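Local atomic coordinates of lysine/ornithine decarboxylase (Vibrio vulnificus, PDB entry 2PLJ), a protein that catalyses the pyridoxal phosphate-dependent decarboxylation of lysine and ornithine, the latter giving putrescine, and belongs to the beta/alpha-barrel basic amino acid decarboxylases. Residues A[64-69]-A[294-299]; A[92-96]-A[406-410]; A[338-344]-A[378-384]; A[120-126]-A[142-146]; A[23-27]-A[401-407]. All blocks are in the same frame, centred on the assembly; numbering follows the deposited sequence.

Interaction 1: A[64-69]-A[294-299]; sequences VIRQQY and FICAPA
Within the beta/alpha-barrel that carries the cofactor in this family, helix 62-75 rests on the short helix 293-296 and the turn after it, where Gln68 meets Phe294 and Val64 meets Ala299. The helix presents one flank made of two pairs of neighbours, Val64-Ile65 and Gln68-Tyr69, one turn apart. Gln68 makes the polar link: its NE2 donates to Phe294 O at 2.9 Å, with a nearly straight N-H...O angle of 170°, and the acceptor lies in the plane of the amide. A bend at chi2 (-58°) turns the amide back over the Phe294 ring, where NE2 sits 3.4 Å above the ring plane, offset toward the rim, the two planes 34° apart. The same phenylalanine therefore offers its carbonyl and its face to one NH2 group, and the Phe294 side chain lies about 6 Å from the bound putrescine-pyridoxyl adduct. Pro298 CG closes against Gln68 NE2 at 3.7 Å.

The rest of the contact is apolar. Val64 CG1, anti to the backbone N, reaches Ala299 CA at 3.5 Å and also touches the proline before it. Ile65 and Ile295 cross at about a right angle, while Ile295 CD1 comes to the edge of the Tyr69 ring. Ile295 O is buried with no polar partner in the model, bordered by Gln68 CB and by Ile65 CD1. Strand 79-84 lies beyond, with Tyr83 against Ile295 and Cys296. The tightest carbon pair is Ile65 CD1 with Ala299 CB, at 3.4 Å.

Interaction 2: A[92-96]-A[406-410]; sequences VVVRT and ALNEF
Glu409 and Arg95 meet in a two-pronged salt bridge, and Val92 packs beside it. Glu409 has the largest share of buried surface here. Its side chain is fully extended, with CG anti to the backbone N (chi1 -176°), which carries the carboxylate from the chain after strand 403-407 to the flank of helix 91-100. At its end OE2 accepts from Arg95 NE at 2.8 Å and OE1 from Arg95 NH2 at 2.9 Å. Both oxygens use their syn lone pairs. The guanidinium is gripped side-on, through NE and one NH2 group, and the two flat groups are nearly coplanar, 23° apart, although the side chains cross at about a right angle. A bend at chi3 of Arg95 brings the edge of the guanidinium round to the carboxylate. The remaining nitrogen, Arg95 NH1, forms a salt bridge with Glu118, so the arginine is held between two acids, which would be expected to favour its charged state.

In the fold, this contact joins helix 91-100 of the beta/alpha-barrel to the last strand of the mixed beta sheet and the C-terminal turn that leaves it. Val92 supplies the apolar part, both its methyls lying 4.0 Å from Ala406 CB. Its CG1 also lies beside the carboxylate, 3.8 Å from Glu409 OE1. One helical turn further on, Thr96 OG1 faces Glu409 CG at 3.7 Å. That hydroxyl donates to Val92 O at 2.9 Å, reaching the carbonyl from the face opposite to the one used by Thr96 N.

Interaction 3: A[338-344]-A[378-384]; sequences YPLTTIK and DLVIGRT
Lys344 crosses Asp378 at about a right angle at one end of this strand pair. From CB, its CG approaches Asp378 OD2 at 3.9 Å, CD at 3.4 Å and CE at 3.2 Å, until NZ closes a salt bridge with the same oxygen at 2.6 Å. Bends at chi2 and chi4 bring NZ to OD2, which receives it on its syn lone pair. Asn375 N also donates to OD2, so two donors fix that oxygen.

Inward from this end, strands 340-342 and 379-382 pair antiparallel in the mixed sheet of the beta-barrel domain. Thr341 and Ile381 form the hydrogen-bonded pair, Ile381 N to Thr341 O at 2.8 Å with an angle of 173°, and Arg383 N continues the ladder to Pro339 O. Leu340 faces Gly382, and its CD2 lies 3.9 Å from the glycine CA. On the sheet face of Thr341 and Ile381, the two side chains lie side by side, CG2 to CB. Ile343 and Leu379 also run side by side, their CD1 atoms a tight 3.5 Å apart, against helix 40-53. At the far end Tyr338 CD1 reaches Thr384 O at 3.5 Å.

Interaction 4: A[120-126]-A[142-146]; sequences VPADLTI and AYGCN
This contact closes the end of helix 134-143 back onto the loop and 3-10 turn that lead into strand 125-127, the strand just before it in the beta/alpha-barrel, with Tyr143 of the helix end as its main side chain. The ring enters with CG anti to the backbone N (chi1 164°) and OH foremost. OH donates to Val120 O at 2.7 Å, approaching from well above the carbonyl plane. Ala122 CB makes a CH-pi contact over one ring face, 3.9 Å from the centroid and 17° off the normal. Thr125 CG2 meets the ring at its edge, 3.4 Å from OH. Helix 109-117 also packs on the tyrosine through Val112, Val115 and Ala116.

Where the helix ends, Gly144 has positive phi (125°), and Ala122 CB lies against its backbone, 3.5 Å from C. Cys145 follows with CB 3.4 Å from Thr125 OG1, while SG, anti to the backbone N, reaches the backbone of Ile126. Thr125 OG1 turns back to donate to Ala122 O at 2.8 Å, an acceptor it shares with its own backbone N. A water bound by Asn146 N at 3.2 Å lies close to the Ala122 and Thr125 carbonyls. The polar groups thus bind mainly to backbone carbonyls, so that the join depends on main-chain positions while the tyrosine ring is steadied by methyl groups on its face and edge.

Interaction 5: A[23-27]-A[401-407]; sequences HSQSI and RAQTIAL
Backbone hydrogen bonds come first: His23 O accepts from Thr404 N, and Thr404 O from Gln25 N. The ladder goes on from Ala406 N to Gln25 O and from Ile27 N to Ala406 O, all four between 2.8 and 2.9 Å, with the strands 20° from parallel.

Among polar side chains, Gln25 NE2 donates to Gln403 OE1 at 2.7 Å, from off the carbonyl plane. Gln25 CG sits between its backbone N and carbonyl carbon (chi1 63°), which swings the extended chain over Gln403. Ser24 OG lies 3.1 Å from Thr404 O but also pairs with His90. Waters join His23 O to Ala402 O, and His23 NE2 to Arg401 N.

At the His23 end of the ladder, Arg401 CD makes a CH-pi contact over the ring face, 3.8 Å from the His23 centroid, with the guanidinium nearly parallel to the ring (8°). Arg401 NH2 forms salt bridges with Asp395 of its own chain and with Asp395 of the second subunit.

Apolar contacts gather at Ile27, whose CD1 meets Leu407 CD2 at 3.5 Å and Ile405 CG2 at 3.7 Å. This register is that of neighbouring parallel strands, here an N-terminal strand beside the C-terminal strand of the mixed beta sheet.

How the interactions relate
Interactions 1 and 2 are buried, yet 2 carries a salt bridge; 3, 4 and 5 are partly buried and include bridging waters. Interactions 2 and 5 share strand 403-407: 5 pairs it through backbone bonds, 2 pins the turn beyond it to a helix by a salt bridge. Interactions 1 and 2 touch through Arg66, whose NH1 and NH2 probably bond to Glu409 O and Asn408 O. Interactions 3 and 5 are ladders in the same mixed sheet, one antiparallel, one parallel. Interaction 4 lies in the barrel, about 39 Å centre to centre from interaction 3, and meets interaction 2 where Val94 packs on Val120.

Interaction 1: A[64-69]-A[294-299]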
# COMPACT_ATOMS: atom_id res chain seq x y z
N VAL A 64 7.76 -12.25 22.42
CA VAL A 64 7.59 -10.79 22.55
C VAL A 64 6.09 -10.45 22.55
O VAL A 64 5.65 -9.60 23.30
CB VAL A 64 8.38 -10.01 21.47
CG1 VAL A 64 8.08 -8.50 21.55
CG2 VAL A 64 9.90 -10.25 21.65
N ILE A 65 5.32 -11.16 21.73
CA ILE A 65 3.84 -11.04 21.77
C ILE A 65 3.35 -11.25 23.23
O ILE A 65 2.61 -10.43 23.79
CB ILE A 65 3.16 -12.08 20.81
CG1 ILE A 65 3.51 -11.79 19.31
CG2 ILE A 65 1.61 -12.09 21.05
CD1 ILE A 65 3.09 -10.38 18.79
N ARG A 66 3.78 -12.35 23.84
CA ARG A 66 3.40 -12.62 25.24
C ARG A 66 3.93 -11.55 26.21
O ARG A 66 3.19 -11.09 27.09
CB ARG A 66 3.86 -14.01 25.64
CG ARG A 66 3.05 -15.13 24.99
CD ARG A 66 3.51 -16.49 25.54
NE ARG A 66 4.81 -16.86 24.98
CZ ARG A 66 4.97 -17.62 23.90
NH1 ARG A 66 3.91 -18.13 23.26
NH2 ARG A 66 6.20 -17.89 23.49
N GLN A 67 5.20 -11.18 26.08
CA GLN A 67 5.78 -10.12 26.93
C GLN A 67 4.97 -8.84 26.90
O GLN A 67 4.70 -8.21 27.96
CB GLN A 67 7.19 -9.80 26.45
CG GLN A 67 8.20 -10.85 26.89
CD GLN A 67 9.51 -10.74 26.12
OE1 GLN A 67 9.93 -9.63 25.73
NE2 GLN A 67 10.16 -11.88 25.91
N GLN A 68 4.64 -8.40 25.69
CA GLN A 68 3.89 -7.16 25.52
C GLN A 68 2.48 -7.26 26.14
O GLN A 68 2.06 -6.37 26.89
CB GLN A 68 3.85 -6.76 24.04
CG GLN A 68 5.18 -6.38 23.46
CD GLN A 68 5.82 -5.22 24.22
OE1 GLN A 68 6.77 -5.42 25.00
NE2 GLN A 68 5.28 -4.03 24.04
N TYR A 69 1.79 -8.36 25.85
CA TYR A 69 0.46 -8.58 26.45
C TYR A 69 0.54 -8.53 27.98
O TYR A 69 -0.25 -7.84 28.64
CB TYR A 69 -0.12 -9.92 26.01
CG TYR A 69 -1.48 -10.19 26.62
CD1 TYR A 69 -2.63 -9.65 26.05
CD2 TYR A 69 -1.61 -11.00 27.75
CE1 TYR A 69 -3.90 -9.87 26.63
CE2 TYR A 69 -2.89 -11.23 28.33
CZ TYR A 69 -4.01 -10.67 27.75
OH TYR A 69 -5.26 -10.90 28.32
N PHE A 294 0.73 -1.91 20.47
CA PHE A 294 1.58 -2.18 21.64
C PHE A 294 1.95 -3.66 21.73
O PHE A 294 3.05 -4.02 22.11
CB PHE A 294 0.88 -1.71 22.93
CG PHE A 294 1.77 -1.82 24.15
CD1 PHE A 294 2.66 -0.78 24.48
CD2 PHE A 294 1.77 -3.00 24.91
CE1 PHE A 294 3.52 -0.91 25.58
CE2 PHE A 294 2.61 -3.14 26.04
CZ PHE A 294 3.49 -2.10 26.38
N ILE A 295 1.01 -4.52 21.34
CA ILE A 295 1.24 -5.95 21.45
C ILE A 295 2.16 -6.49 20.34
O ILE A 295 3.06 -7.31 20.63
CB ILE A 295 -0.13 -6.72 21.52
CG1 ILE A 295 -0.78 -6.47 22.89
CG2 ILE A 295 0.06 -8.25 21.37
CD1 ILE A 295 -2.22 -6.94 22.96
N CYS A 296 1.92 -6.05 19.10
CA CYS A 296 2.62 -6.66 17.95
C CYS A 296 3.85 -5.91 17.48
O CYS A 296 4.77 -6.53 16.96
CB CYS A 296 1.69 -6.90 16.75
SG CYS A 296 0.85 -5.42 16.20
N ALA A 297 3.87 -4.58 17.64
CA ALA A 297 4.96 -3.83 16.98
C ALA A 297 6.39 -4.35 17.30
O ALA A 297 7.20 -4.52 16.39
CB ALA A 297 4.83 -2.30 17.23
N PRO A 298 6.71 -4.54 18.60
CA PRO A 298 8.10 -4.92 18.96
C PRO A 298 8.45 -6.36 18.62
O PRO A 298 9.64 -6.75 18.71
CB PRO A 298 8.11 -4.75 20.48
CG PRO A 298 6.95 -3.80 20.78
CD PRO A 298 5.90 -4.24 19.80
N ALA A 299 7.45 -7.13 18.22
CA ALA A 299 7.62 -8.58 18.08
C ALA A 299 8.18 -9.00 16.72
O ALA A 299 8.45 -10.21 16.51
CB ALA A 299 6.29 -9.30 18.36

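Interaction 2: A[92-96]-A[406-410]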
# COMPACT_ATOMS: atom_id res chain seq x y z
N VAL A 92 -0.85 -16.96 13.84
CA VAL A 92 0.03 -17.34 14.97
C VAL A 92 -0.08 -16.35 16.14
O VAL A 92 -0.12 -16.75 17.30
CB VAL A 92 1.48 -17.51 14.52
CG1 VAL A 92 2.38 -17.72 15.76
CG2 VAL A 92 1.59 -18.74 13.62
N VAL A 93 -0.19 -15.07 15.81
CA VAL A 93 -0.41 -14.04 16.84
C VAL A 93 -1.75 -14.30 17.57
O VAL A 93 -1.84 -14.22 18.82
CB VAL A 93 -0.31 -12.62 16.25
CG1 VAL A 93 -0.77 -11.58 17.30
CG2 VAL A 93 1.15 -12.35 15.74
N VAL A 94 -2.80 -14.57 16.79
CA VAL A 94 -4.11 -14.88 17.35
C VAL A 94 -4.04 -16.10 18.29
O VAL A 94 -4.53 -16.04 19.44
CB VAL A 94 -5.17 -15.09 16.22
CG1 VAL A 94 -6.49 -15.57 16.79
CG2 VAL A 94 -5.39 -13.76 15.48
N ARG A 95 -3.45 -17.20 17.80
CA ARG A 95 -3.32 -18.41 18.64
C ARG A 95 -2.52 -18.14 19.93
O ARG A 95 -2.93 -18.58 21.03
CB ARG A 95 -2.65 -19.56 17.88
CG ARG A 95 -3.54 -20.16 16.80
CD ARG A 95 -3.08 -21.59 16.47
NE ARG A 95 -1.69 -21.63 16.01
CZ ARG A 95 -1.32 -21.60 14.73
NH1 ARG A 95 -2.25 -21.51 13.77
NH2 ARG A 95 -0.02 -21.67 14.42
N THR A 96 -1.42 -17.41 19.78
CA THR A 96 -0.52 -17.11 20.92
C THR A 96 -1.29 -16.34 22.01
O THR A 96 -1.23 -16.65 23.20
CB THR A 96 0.73 -16.31 20.43
OG1 THR A 96 1.57 -17.15 19.62
CG2 THR A 96 1.53 -15.75 21.63
N ALA A 406 7.44 -17.45 11.81
CA ALA A 406 6.91 -17.38 13.19
C ALA A 406 7.75 -18.29 14.07
O ALA A 406 7.89 -19.52 13.79
CB ALA A 406 5.44 -17.80 13.23
N LEU A 407 8.26 -17.70 15.15
CA LEU A 407 9.13 -18.38 16.11
C LEU A 407 8.55 -18.43 17.52
O LEU A 407 7.82 -17.51 17.95
CB LEU A 407 10.49 -17.65 16.19
CG LEU A 407 11.17 -17.24 14.87
CD1 LEU A 407 12.31 -16.24 15.12
CD2 LEU A 407 11.67 -18.47 14.19
N ASN A 408 8.86 -19.52 18.24
CA ASN A 408 8.59 -19.58 19.69
C ASN A 408 7.11 -19.58 20.06
O ASN A 408 6.76 -19.22 21.19
CB ASN A 408 9.32 -18.46 20.46
CG ASN A 408 10.82 -18.46 20.21
OD1 ASN A 408 11.45 -19.53 20.10
ND2 ASN A 408 11.40 -17.27 20.09
N GLU A 409 6.24 -20.03 19.14
CA GLU A 409 4.82 -20.13 19.49
C GLU A 409 4.60 -20.98 20.73
O GLU A 409 3.88 -20.56 21.66
CB GLU A 409 3.94 -20.67 18.35
CG GLU A 409 2.44 -20.65 18.73
CD GLU A 409 1.52 -21.16 17.65
OE1 GLU A 409 1.98 -21.43 16.52
OE2 GLU A 409 0.30 -21.25 17.91
N PHE A 410 5.22 -22.15 20.75
CA PHE A 410 5.05 -23.05 21.89
C PHE A 410 6.27 -23.04 22.80
O PHE A 410 7.40 -23.20 22.33
CB PHE A 410 4.65 -24.44 21.41
CG PHE A 410 3.35 -24.43 20.66
CD1 PHE A 410 2.16 -24.07 21.31
CD2 PHE A 410 3.32 -24.73 19.30
CE1 PHE A 410 0.95 -24.02 20.59
CE2 PHE A 410 2.12 -24.70 18.60
CZ PHE A 410 0.94 -24.32 19.25

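Interaction 3: A[338-344]-A[378-384]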
# COMPACT_ATOMS: atom_id res chain seq x y z
N TYR A 338 11.47 3.68 11.46
CA TYR A 338 11.94 2.49 12.18
C TYR A 338 13.44 2.56 12.39
O TYR A 338 14.17 2.98 11.48
CB TYR A 338 11.60 1.18 11.44
CG TYR A 338 10.16 1.14 10.95
CD1 TYR A 338 9.13 0.75 11.81
CD2 TYR A 338 9.85 1.54 9.63
CE1 TYR A 338 7.79 0.77 11.39
CE2 TYR A 338 8.51 1.55 9.18
CZ TYR A 338 7.50 1.16 10.07
OH TYR A 338 6.22 1.14 9.61
N PRO A 339 13.92 2.05 13.55
CA PRO A 339 15.38 1.90 13.71
C PRO A 339 15.87 0.91 12.66
O PRO A 339 15.24 -0.11 12.44
CB PRO A 339 15.55 1.31 15.12
CG PRO A 339 14.18 1.45 15.80
CD PRO A 339 13.16 1.51 14.70
N LEU A 340 16.98 1.23 12.01
CA LEU A 340 17.60 0.39 10.97
C LEU A 340 19.05 0.11 11.35
O LEU A 340 19.75 0.98 11.87
CB LEU A 340 17.54 1.09 9.61
CG LEU A 340 16.15 1.42 9.02
CD1 LEU A 340 16.29 2.34 7.80
CD2 LEU A 340 15.36 0.16 8.70
N THR A 341 19.49 -1.11 11.07
CA THR A 341 20.88 -1.46 11.30
C THR A 341 21.36 -2.42 10.22
O THR A 341 20.59 -2.81 9.32
CB THR A 341 21.10 -1.98 12.78
OG1 THR A 341 22.50 -2.02 13.09
CG2 THR A 341 20.44 -3.34 13.01
N THR A 342 22.64 -2.78 10.30
CA THR A 342 23.20 -3.75 9.37
C THR A 342 23.95 -4.77 10.21
O THR A 342 24.36 -4.46 11.33
CB THR A 342 24.18 -3.06 8.38
OG1 THR A 342 25.15 -2.30 9.12
CG2 THR A 342 23.40 -2.14 7.46
N ILE A 343 24.11 -5.98 9.68
CA ILE A 343 24.94 -6.97 10.36
C ILE A 343 26.39 -6.50 10.31
O ILE A 343 27.06 -6.48 11.34
CB ILE A 343 24.75 -8.40 9.79
CG1 ILE A 343 23.34 -8.91 10.13
CG2 ILE A 343 25.84 -9.37 10.33
CD1 ILE A 343 22.92 -10.15 9.37
N LYS A 344 26.82 -6.06 9.13
CA LYS A 344 28.16 -5.47 8.95
C LYS A 344 28.34 -4.24 9.82
O LYS A 344 27.51 -3.33 9.79
CB LYS A 344 28.40 -5.10 7.49
CG LYS A 344 28.61 -6.30 6.60
CD LYS A 344 29.74 -6.07 5.61
CE LYS A 344 30.02 -7.37 4.88
NZ LYS A 344 30.25 -7.12 3.43
N ASP A 378 24.32 -8.30 1.18
CA ASP A 378 24.39 -7.93 2.61
C ASP A 378 23.01 -7.53 3.17
O ASP A 378 22.14 -7.08 2.42
CB ASP A 378 25.39 -6.81 2.89
CG ASP A 378 26.84 -7.32 2.96
OD1 ASP A 378 27.04 -8.55 3.16
OD2 ASP A 378 27.78 -6.50 2.83
N LEU A 379 22.86 -7.66 4.48
CA LEU A 379 21.54 -7.50 5.13
C LEU A 379 21.32 -6.18 5.86
O LEU A 379 22.23 -5.65 6.54
CB LEU A 379 21.29 -8.66 6.09
CG LEU A 379 21.47 -10.07 5.51
CD1 LEU A 379 21.11 -11.12 6.55
CD2 LEU A 379 20.65 -10.24 4.23
N VAL A 380 20.08 -5.70 5.75
CA VAL A 380 19.60 -4.50 6.41
C VAL A 380 18.43 -4.93 7.29
O VAL A 380 17.51 -5.61 6.81
CB VAL A 380 19.17 -3.42 5.41
CG1 VAL A 380 18.52 -2.23 6.13
CG2 VAL A 380 20.39 -2.96 4.59
N ILE A 381 18.49 -4.55 8.56
CA ILE A 381 17.56 -5.07 9.58
C ILE A 381 16.74 -3.90 10.08
O ILE A 381 17.29 -2.83 10.35
CB ILE A 381 18.37 -5.69 10.78
CG1 ILE A 381 19.46 -6.71 10.34
CG2 ILE A 381 17.44 -6.24 11.86
CD1 ILE A 381 19.02 -7.75 9.29
N GLY A 382 15.43 -4.10 10.19
CA GLY A 382 14.53 -3.09 10.76
C GLY A 382 13.92 -3.59 12.06
O GLY A 382 13.55 -4.77 12.17
N ARG A 383 13.85 -2.72 13.07
CA ARG A 383 13.25 -3.11 14.36
C ARG A 383 11.86 -2.50 14.53
O ARG A 383 11.54 -1.47 13.90
CB ARG A 383 14.10 -2.67 15.57
CG ARG A 383 15.62 -2.69 15.41
CD ARG A 383 16.18 -4.09 15.25
NE ARG A 383 15.98 -4.97 16.40
CZ ARG A 383 16.87 -5.16 17.39
NH1 ARG A 383 18.02 -4.48 17.42
NH2 ARG A 383 16.59 -6.00 18.37
N THR A 384 11.10 -3.08 15.46
CA THR A 384 9.74 -2.60 15.76
C THR A 384 8.91 -2.62 14.46
O THR A 384 8.14 -1.70 14.15
CB THR A 384 9.74 -1.16 16.39
OG1 THR A 384 10.93 -0.96 17.17
CG2 THR A 384 8.49 -0.97 17.27
O HOH W 1 24.91 -6.20 6.76

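Interaction 4: A[120-126]-A[142-146]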
# COMPACT_ATOMS: atom_id res chain seq x y z
N VAL A 120 -11.13 -19.34 18.11
CA VAL A 120 -11.46 -18.32 19.10
C VAL A 120 -12.97 -18.38 19.36
O VAL A 120 -13.76 -18.26 18.41
CB VAL A 120 -11.06 -16.92 18.63
CG1 VAL A 120 -11.56 -15.84 19.64
CG2 VAL A 120 -9.53 -16.83 18.40
N PRO A 121 -13.37 -18.55 20.63
CA PRO A 121 -14.79 -18.50 20.98
C PRO A 121 -15.33 -17.09 20.71
O PRO A 121 -14.68 -16.10 21.06
CB PRO A 121 -14.78 -18.79 22.49
CG PRO A 121 -13.54 -19.53 22.75
CD PRO A 121 -12.54 -18.87 21.80
N ALA A 122 -16.51 -17.00 20.12
CA ALA A 122 -17.08 -15.70 19.74
C ALA A 122 -17.27 -14.78 20.95
O ALA A 122 -17.26 -13.55 20.82
CB ALA A 122 -18.41 -15.89 19.02
N ASP A 123 -17.47 -15.37 22.13
CA ASP A 123 -17.69 -14.56 23.34
C ASP A 123 -16.45 -13.78 23.77
O ASP A 123 -16.53 -12.88 24.65
CB ASP A 123 -18.30 -15.38 24.48
CG ASP A 123 -17.37 -16.46 25.03
OD1 ASP A 123 -16.20 -16.58 24.62
OD2 ASP A 123 -17.85 -17.22 25.91
N LEU A 124 -15.31 -14.09 23.16
CA LEU A 124 -14.08 -13.32 23.42
C LEU A 124 -13.88 -12.16 22.44
O LEU A 124 -12.83 -11.50 22.48
CB LEU A 124 -12.83 -14.24 23.36
CG LEU A 124 -12.73 -15.34 24.42
CD1 LEU A 124 -11.40 -16.09 24.21
CD2 LEU A 124 -12.79 -14.78 25.80
N THR A 125 -14.88 -11.91 21.61
CA THR A 125 -14.73 -10.97 20.50
C THR A 125 -15.73 -9.82 20.58
O THR A 125 -16.84 -9.95 21.13
CB THR A 125 -14.82 -11.65 19.10
OG1 THR A 125 -16.18 -11.99 18.79
CG2 THR A 125 -13.90 -12.91 19.01
N ILE A 126 -15.28 -8.69 20.05
CA ILE A 126 -16.16 -7.56 19.80
C ILE A 126 -15.89 -7.07 18.37
O ILE A 126 -14.76 -7.20 17.86
CB ILE A 126 -15.97 -6.38 20.81
CG1 ILE A 126 -14.53 -5.83 20.78
CG2 ILE A 126 -16.36 -6.81 22.25
CD1 ILE A 126 -14.32 -4.61 21.72
N ALA A 142 -23.27 -14.49 12.47
CA ALA A 142 -23.22 -15.92 12.13
C ALA A 142 -22.10 -16.65 12.89
O ALA A 142 -22.29 -17.79 13.33
CB ALA A 142 -23.06 -16.12 10.61
N TYR A 143 -20.95 -15.99 13.03
CA TYR A 143 -19.86 -16.48 13.86
C TYR A 143 -20.25 -16.50 15.33
O TYR A 143 -19.91 -17.43 16.06
CB TYR A 143 -18.64 -15.59 13.65
CG TYR A 143 -17.56 -15.70 14.67
CD1 TYR A 143 -16.91 -16.92 14.93
CD2 TYR A 143 -17.15 -14.57 15.37
CE1 TYR A 143 -15.89 -17.00 15.88
CE2 TYR A 143 -16.14 -14.62 16.30
CZ TYR A 143 -15.51 -15.83 16.56
OH TYR A 143 -14.49 -15.84 17.49
N GLY A 144 -20.98 -15.48 15.75
CA GLY A 144 -21.53 -15.39 17.12
C GLY A 144 -21.14 -14.10 17.84
O GLY A 144 -21.59 -13.84 18.98
N CYS A 145 -20.35 -13.27 17.16
CA CYS A 145 -19.98 -11.97 17.67
C CYS A 145 -21.23 -11.09 17.67
O CYS A 145 -21.82 -10.86 16.60
CB CYS A 145 -18.87 -11.34 16.81
SG CYS A 145 -18.37 -9.73 17.43
N ASN A 146 -21.60 -10.60 18.85
CA ASN A 146 -22.86 -9.85 18.99
C ASN A 146 -22.71 -8.45 19.61
O ASN A 146 -23.70 -7.82 19.99
CB ASN A 146 -23.88 -10.68 19.78
CG ASN A 146 -23.37 -11.12 21.15
OD1 ASN A 146 -22.51 -10.47 21.74
ND2 ASN A 146 -23.90 -12.24 21.65
O HOH W 2 -19.30 -11.30 21.03

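Interaction 5: A[23-27]-A[401-407]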
# COMPACT_ATOMS: atom_id res chain seq x y z
N HIS A 23 2.14 -16.03 2.57
CA HIS A 23 3.39 -15.26 2.86
C HIS A 23 3.96 -15.57 4.27
O HIS A 23 4.61 -14.73 4.88
CB HIS A 23 3.13 -13.75 2.74
CG HIS A 23 2.58 -13.33 1.42
ND1 HIS A 23 1.27 -12.93 1.25
CD2 HIS A 23 3.16 -13.24 0.20
CE1 HIS A 23 1.07 -12.62 -0.02
NE2 HIS A 23 2.20 -12.80 -0.68
N SER A 24 3.71 -16.77 4.79
CA SER A 24 4.16 -17.08 6.15
C SER A 24 4.36 -18.56 6.41
O SER A 24 3.66 -19.40 5.85
CB SER A 24 3.17 -16.52 7.21
OG SER A 24 3.73 -16.57 8.53
N GLN A 25 5.33 -18.87 7.26
CA GLN A 25 5.44 -20.24 7.82
C GLN A 25 5.98 -20.22 9.23
O GLN A 25 6.53 -19.21 9.67
CB GLN A 25 6.30 -21.14 6.94
CG GLN A 25 7.77 -20.71 6.81
CD GLN A 25 8.55 -21.70 5.91
OE1 GLN A 25 8.79 -22.84 6.29
NE2 GLN A 25 8.89 -21.26 4.70
N SER A 26 5.83 -21.34 9.92
CA SER A 26 6.25 -21.46 11.31
C SER A 26 7.45 -22.38 11.51
O SER A 26 7.55 -23.41 10.82
CB SER A 26 5.09 -21.97 12.16
OG SER A 26 4.05 -21.00 12.25
N ILE A 27 8.33 -22.02 12.44
CA ILE A 27 9.38 -22.93 12.92
C ILE A 27 8.88 -23.49 14.23
O ILE A 27 8.83 -22.78 15.24
CB ILE A 27 10.77 -22.27 13.12
CG1 ILE A 27 11.30 -21.72 11.79
CG2 ILE A 27 11.76 -23.28 13.76
CD1 ILE A 27 12.63 -20.93 11.90
N ARG A 401 6.34 -10.44 -1.66
CA ARG A 401 6.25 -9.85 -0.34
C ARG A 401 7.24 -10.59 0.56
O ARG A 401 7.50 -11.78 0.39
CB ARG A 401 4.83 -10.01 0.24
CG ARG A 401 3.76 -9.21 -0.51
CD ARG A 401 2.48 -9.22 0.24
NE ARG A 401 1.34 -8.79 -0.57
CZ ARG A 401 0.17 -8.44 -0.04
NH1 ARG A 401 0.02 -8.47 1.27
NH2 ARG A 401 -0.84 -8.04 -0.81
N ALA A 402 7.77 -9.89 1.56
CA ALA A 402 8.53 -10.56 2.61
C ALA A 402 7.73 -11.72 3.21
O ALA A 402 6.51 -11.59 3.43
CB ALA A 402 8.89 -9.57 3.70
N GLN A 403 8.41 -12.83 3.45
CA GLN A 403 7.81 -13.98 4.12
C GLN A 403 7.96 -13.81 5.62
O GLN A 403 9.05 -13.52 6.12
CB GLN A 403 8.51 -15.27 3.66
CG GLN A 403 7.81 -16.50 4.21
CD GLN A 403 8.38 -17.83 3.75
OE1 GLN A 403 7.78 -18.87 4.00
NE2 GLN A 403 9.53 -17.80 3.05
N THR A 404 6.87 -14.02 6.35
CA THR A 404 6.94 -13.99 7.81
C THR A 404 7.33 -15.37 8.35
O THR A 404 6.75 -16.39 7.97
CB THR A 404 5.60 -13.50 8.41
OG1 THR A 404 5.39 -12.11 8.07
CG2 THR A 404 5.60 -13.59 9.94
N ILE A 405 8.31 -15.40 9.25
CA ILE A 405 8.73 -16.65 9.89
C ILE A 405 8.34 -16.56 11.37
O ILE A 405 8.83 -15.69 12.08
CB ILE A 405 10.26 -16.88 9.78
CG1 ILE A 405 10.75 -16.75 8.32
CG2 ILE A 405 10.58 -18.26 10.36
CD1 ILE A 405 10.06 -17.70 7.36
N ALA A 406 7.44 -17.45 11.81
CA ALA A 406 6.91 -17.38 13.19
C ALA A 406 7.75 -18.29 14.07
O ALA A 406 7.89 -19.52 13.79
CB ALA A 406 5.44 -17.80 13.23
N LEU A 407 8.26 -17.70 15.15
CA LEU A 407 9.13 -18.38 16.11
C LEU A 407 8.55 -18.43 17.52
O LEU A 407 7.82 -17.51 17.95
CB LEU A 407 10.49 -17.65 16.19
CG LEU A 407 11.17 -17.24 14.87
CD1 LEU A 407 12.31 -16.24 15.12
CD2 LEU A 407 11.67 -18.47 14.19
O HOH W 3 4.35 -11.77 5.65
O HOH W 4 4.21 -12.13 -2.58